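Local coordinates for protein 3,4-dihydroxy-2-butanone 4-phosphate synthase (Acinetobacter baumannii, PDB 6MNZ) that probably converts D-ribulose 5-phosphate into formate and 3,4-dihydroxy-2-butanone 4-phosphate, using divalent metal ions, for riboflavin biosynthesis, at residues A105-A110 and G125-L130; A110-H115 and E157-I162. All blocks are in the same frame, centred on the assembly; numbering follows the deposited sequence.

Contact 1: residues A105-A110 and G125-L130; sequences AHTIQA and GHIFPL
The helical turn around Thr107 lies over Ile127; CA of Thr107 and CA of Ile127, the nearest CA pair of the two segments, are 7.1 Å apart. Residues 105-110 are all helical, while the chain at 125-130 rounds a corner at His126 before running out as a strand. At that corner His126 and Ile127 both face Glu90 in a classic beta bulge. Ile127 is the strand's single point of engagement and supplies about half of the 137 Å² buried here. Its CB and CG1 sit against the methyl of Thr107, with Thr107 CG2 3.8 Å from Ile127 CG1, and the two side chains slide past each other in opposite directions. Farther out, Ile127 CD1 reaches the next helix residue: it lies 4.0 Å from Ile108 CG1 and 3.9 Å from Ile108 CD1. The two isoleucines cross at about a right angle, and the second branch, Ile127 CG2, also comes within 4.1 Å of Ile108 CG1. Thr107 shows its methyl to the strand because CG2 is anti to the backbone N, which leaves OG1 beside that N (chi1 -68°). The hydroxyl is thereby turned back to the helix, where it bonds to the carbonyl of Glu103 one turn earlier; a weak bond links it to Ala92 N as well. The interface itself is thus purely apolar and buried, as expected where a helix covers a sheet. Strand 127-131 is the outermost strand on this side of the six-stranded mixed sheet within the chain, and strand 57-60 runs parallel beside it. Leu58 of that strand touches both Ile108 and Ile127, and Ile45 of helix 42-52 packs on Ile108, so Ile108 packs on the sheet and on helix 42-52 at once.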
loop_
_atom_site.group_PDB
_atom_site.type_symbol
_atom_site.label_atom_id
_atom_site.label_comp_id
_atom_site.label_asym_id
_atom_site.label_seq_id
_atom_site.Cartn_x
_atom_site.Cartn_y
_atom_site.Cartn_z
ATOM N N ALA A 105 15.490 -22.604 24.466
ATOM C CA ALA A 105 14.724 -22.103 25.601
ATOM C C ALA A 105 15.454 -20.956 26.289
ATOM O O ALA A 105 14.899 -19.866 26.459
ATOM C CB ALA A 105 14.451 -23.239 26.587
ATOM N N HIS A 106 16.750 -21.141 26.548
ATOM C CA HIS A 106 17.533 -20.091 27.191
ATOM C C HIS A 106 17.563 -18.827 26.342
ATOM O O HIS A 106 17.439 -17.713 26.867
ATOM C CB HIS A 106 18.952 -20.593 27.458
ATOM C CG HIS A 106 19.870 -19.551 28.014
ATOM N ND1 HIS A 106 19.416 -18.440 28.691
ATOM C CD2 HIS A 106 21.221 -19.456 28.002
ATOM C CE1 HIS A 106 20.437 -17.644 28.956
ATOM N NE2 HIS A 106 21.547 -18.250 28.572
ATOM N N THR A 107 17.661 -18.978 25.019
ATOM C CA THR A 107 17.639 -17.812 24.142
ATOM C C THR A 107 16.328 -17.048 24.283
ATOM O O THR A 107 16.316 -15.812 24.305
ATOM C CB THR A 107 17.860 -18.243 22.690
ATOM O OG1 THR A 107 19.201 -18.724 22.534
ATOM C CG2 THR A 107 17.625 -17.075 21.738
ATOM N N ILE A 108 15.204 -17.768 24.297
ATOM C CA ILE A 108 13.904 -17.114 24.421
ATOM C C ILE A 108 13.844 -16.296 25.705
ATOM O O ILE A 108 13.418 -15.135 25.703
ATOM C CB ILE A 108 12.775 -18.158 24.363
ATOM C CG1 ILE A 108 12.696 -18.768 22.963
ATOM C CG2 ILE A 108 11.441 -17.529 24.746
ATOM C CD1 ILE A 108 12.108 -20.163 22.937
ATOM N N GLN A 109 14.291 -16.883 26.817
ATOM C CA GLN A 109 14.235 -16.190 28.099
ATOM C C GLN A 109 14.924 -14.834 28.023
ATOM O O GLN A 109 14.402 -13.832 28.523
ATOM C CB GLN A 109 14.871 -17.051 29.191
ATOM C CG GLN A 109 14.153 -18.369 29.449
ATOM C CD GLN A 109 12.662 -18.201 29.682
ATOM O OE1 GLN A 109 11.880 -19.095 29.367
ATOM N NE2 GLN A 109 12.286 -17.142 30.395
ATOM N N ALA A 110 16.091 -14.780 27.375
ATOM C CA ALA A 110 16.815 -13.521 27.261
ATOM C C ALA A 110 15.992 -12.482 26.514
ATOM O O ALA A 110 15.949 -11.311 26.910
ATOM C CB ALA A 110 18.153 -13.748 26.558
ATOM N N GLY A 125 21.000 -16.561 14.814
ATOM C CA GLY A 125 20.917 -17.565 15.854
ATOM C C GLY A 125 20.171 -18.811 15.426
ATOM O O GLY A 125 20.187 -19.178 14.247
ATOM N N HIS A 126 19.355 -19.344 16.336
ATOM C CA HIS A 126 18.509 -20.489 16.027
ATOM C C HIS A 126 17.115 -20.360 16.629
ATOM O O HIS A 126 16.345 -21.328 16.581
ATOM C CB HIS A 126 19.164 -21.785 16.518
ATOM C CG HIS A 126 20.514 -22.043 15.924
ATOM N ND1 HIS A 126 21.623 -21.290 16.242
ATOM C CD2 HIS A 126 20.932 -22.967 15.028
ATOM C CE1 HIS A 126 22.636 -21.664 15.481
ATOM N NE2 HIS A 126 22.255 -22.708 14.766
ATOM N N ILE A 127 16.768 -19.207 17.197
ATOM C CA ILE A 127 15.390 -18.865 17.521
ATOM C C ILE A 127 14.934 -17.782 16.556
ATOM O O ILE A 127 15.726 -16.919 16.161
ATOM C CB ILE A 127 15.257 -18.393 18.984
ATOM C CG1 ILE A 127 15.368 -19.583 19.944
ATOM C CG2 ILE A 127 13.946 -17.642 19.198
ATOM C CD1 ILE A 127 14.293 -20.637 19.765
ATOM N N PHE A 128 13.670 -17.859 16.141
ATOM C CA PHE A 128 13.159 -17.103 14.998
ATOM C C PHE A 128 12.014 -16.223 15.475
ATOM O O PHE A 128 10.845 -16.637 15.439
ATOM C CB PHE A 128 12.703 -18.040 13.884
ATOM C CG PHE A 128 13.802 -18.888 13.328
ATOM C CD1 PHE A 128 14.665 -18.368 12.378
ATOM C CD2 PHE A 128 14.131 -20.087 13.935
ATOM C CE1 PHE A 128 15.767 -19.078 11.963
ATOM C CE2 PHE A 128 15.221 -20.814 13.509
ATOM C CZ PHE A 128 16.023 -20.323 12.499
ATOM N N PRO A 129 12.303 -15.027 15.983
ATOM C CA PRO A 129 11.227 -14.187 16.519
ATOM C C PRO A 129 10.342 -13.654 15.407
ATOM O O PRO A 129 10.763 -13.513 14.257
ATOM C CB PRO A 129 11.974 -13.051 17.232
ATOM C CG PRO A 129 13.385 -13.540 17.403
ATOM C CD PRO A 129 13.633 -14.444 16.235
ATOM N N LEU A 130 9.086 -13.396 15.762
ATOM C CA LEU A 130 8.094 -12.880 14.829
ATOM C C LEU A 130 7.439 -11.649 15.433
ATOM O O LEU A 130 7.084 -11.647 16.616
ATOM C CB LEU A 130 7.039 -13.940 14.505
ATOM C CG LEU A 130 7.592 -15.306 14.095
ATOM C CD1 LEU A 130 6.471 -16.316 13.929
ATOM C CD2 LEU A 130 8.388 -15.183 12.812
#

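Contact 2: residues A110-H115 and E157-I162; sequences AAVAAH and EPASVI
The carboxylate of Glu157 is met obliquely by Val112, which stands to one side of the group and tilted out of its plane, with Val112 CB 4.3 Å from Glu157 OE1. The Glu157 chain bends at chi2 (-75°), folding the carboxylate back alongside the valine, and its CG comes 4.2 Å from Val112 O. The other oxygen, Glu157 OE2, has a different partner: a salt bridge to Arg64. Beyond the acid the contact is a plain methyl pairing. Val112 CG1 lies 3.6 Å from Ala159 CB, the two residues facing each other with their CA atoms 6.9 Å apart. Between Glu157 and Ala159 the chain makes an inverse gamma turn centred on Pro158, and both flanking residues direct their CB toward the helix end. Ala113, directly after Val112, is where the chain leaves helical geometry. Its carbonyl oxygen is bonded by Arg64, so one guanidinium serves both segments. Chemically, then, the contact pairs a small buried apolar patch with a charged margin, and Arg64 probably offsets both the carboxylate and the negative end of the helix dipole.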
loop_
_atom_site.group_PDB
_atom_site.type_symbol
_atom_site.label_atom_id
_atom_site.label_comp_id
_atom_site.label_asym_id
_atom_site.label_seq_id
_atom_site.Cartn_x
_atom_site.Cartn_y
_atom_site.Cartn_z
ATOM N N ALA A 110 16.091 -14.780 27.375
ATOM C CA ALA A 110 16.815 -13.521 27.261
ATOM C C ALA A 110 15.992 -12.482 26.514
ATOM O O ALA A 110 15.949 -11.311 26.910
ATOM C CB ALA A 110 18.153 -13.748 26.558
ATOM N N ALA A 111 15.271 -12.906 25.475
ATOM C CA ALA A 111 14.492 -11.960 24.685
ATOM C C ALA A 111 13.318 -11.407 25.484
ATOM O O ALA A 111 13.067 -10.196 25.467
ATOM C CB ALA A 111 13.999 -12.630 23.403
ATOM N N VAL A 112 12.660 -12.257 26.277
ATOM C CA VAL A 112 11.416 -11.885 26.938
ATOM C C VAL A 112 11.610 -11.578 28.414
ATOM O O VAL A 112 10.618 -11.402 29.135
ATOM C CB VAL A 112 10.347 -12.986 26.769
ATOM C CG1 VAL A 112 10.164 -13.323 25.297
ATOM C CG2 VAL A 112 10.723 -14.224 27.570
ATOM N N ALA A 113 12.846 -11.601 28.906
ATOM C CA ALA A 113 13.142 -11.022 30.209
ATOM C C ALA A 113 12.599 -9.603 30.301
ATOM O O ALA A 113 12.529 -8.881 29.302
ATOM C CB ALA A 113 14.651 -11.029 30.455
ATOM N N ALA A 114 12.134 -9.235 31.498
ATOM C CA ALA A 114 11.347 -8.016 31.649
ATOM C C ALA A 114 12.099 -6.804 31.109
ATOM O O ALA A 114 11.600 -6.090 30.231
ATOM C CB ALA A 114 10.982 -7.812 33.119
ATOM N N HIS A 115 13.324 -6.588 31.585
ATOM C CA HIS A 115 14.106 -5.402 31.254
ATOM C C HIS A 115 15.250 -5.740 30.299
ATOM O O HIS A 115 16.357 -5.211 30.415
ATOM C CB HIS A 115 14.644 -4.742 32.521
ATOM C CG HIS A 115 13.578 -4.361 33.503
ATOM N ND1 HIS A 115 12.737 -3.287 33.309
ATOM C CD2 HIS A 115 13.193 -4.936 34.666
ATOM C CE1 HIS A 115 11.864 -3.229 34.300
ATOM N NE2 HIS A 115 12.113 -4.225 35.132
ATOM N N GLU A 157 3.851 -11.270 29.741
ATOM C CA GLU A 157 4.503 -10.597 28.629
ATOM C C GLU A 157 3.861 -11.041 27.315
ATOM O O GLU A 157 3.676 -12.247 27.102
ATOM C CB GLU A 157 5.997 -10.921 28.619
ATOM C CG GLU A 157 6.896 -9.720 28.375
ATOM C CD GLU A 157 6.887 -9.267 26.928
ATOM O OE1 GLU A 157 7.191 -10.099 26.049
ATOM O OE2 GLU A 157 6.782 -8.044 26.692
ATOM N N PRO A 158 3.524 -10.111 26.406
ATOM C CA PRO A 158 2.838 -10.528 25.174
ATOM C C PRO A 158 3.748 -11.337 24.264
ATOM O O PRO A 158 4.048 -10.925 23.139
ATOM C CB PRO A 158 2.428 -9.198 24.521
ATOM C CG PRO A 158 2.511 -8.177 25.601
ATOM C CD PRO A 158 3.582 -8.644 26.535
ATOM N N ALA A 159 4.243 -12.465 24.774
ATOM C CA ALA A 159 5.262 -13.254 24.096
ATOM C C ALA A 159 4.908 -14.727 24.218
ATOM O O ALA A 159 4.676 -15.222 25.324
ATOM C CB ALA A 159 6.651 -12.992 24.687
ATOM N N SER A 160 4.949 -15.436 23.094
ATOM C CA SER A 160 4.644 -16.858 23.063
ATOM C C SER A 160 5.642 -17.560 22.157
ATOM O O SER A 160 6.237 -16.953 21.262
ATOM C CB SER A 160 3.220 -17.122 22.567
ATOM O OG SER A 160 3.152 -16.964 21.163
ATOM N N VAL A 161 5.773 -18.868 22.360
ATOM C CA VAL A 161 6.570 -19.729 21.495
ATOM C C VAL A 161 5.621 -20.647 20.740
ATOM O O VAL A 161 4.735 -21.263 21.345
ATOM C CB VAL A 161 7.596 -20.543 22.301
ATOM C CG1 VAL A 161 8.447 -21.395 21.373
ATOM C CG2 VAL A 161 8.470 -19.618 23.141
ATOM N N ILE A 162 5.753 -20.678 19.416
ATOM C CA ILE A 162 4.800 -21.381 18.568
ATOM C C ILE A 162 5.551 -22.243 17.563
ATOM O O ILE A 162 6.664 -21.917 17.140
ATOM C CB ILE A 162 3.845 -20.405 17.845
ATOM C CG1 ILE A 162 4.595 -19.584 16.792
ATOM C CG2 ILE A 162 3.174 -19.485 18.854
ATOM C CD1 ILE A 162 3.708 -18.618 16.033
#

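In the fold
From the N terminus, helix 101-112 comes first and carries the opening segment of both contacts, which share Ala110. Contact 1 closes a loop of 14 residues when strand 127-131 returns beneath the helix. Contact 2 closes a longer one of 41 residues, which takes in that same strand and helix 143-153 before strand 160-164 begins. The segments alternate along the chain, so the two closures cross. In the sheet, strand 57-60 separates strands 127-131 and 160-164; the helix therefore spans three neighbouring strands. The contacts meet where Ile108 CD1 lies 3.7 Å from Val161 CG2, linking the two by apolar packing.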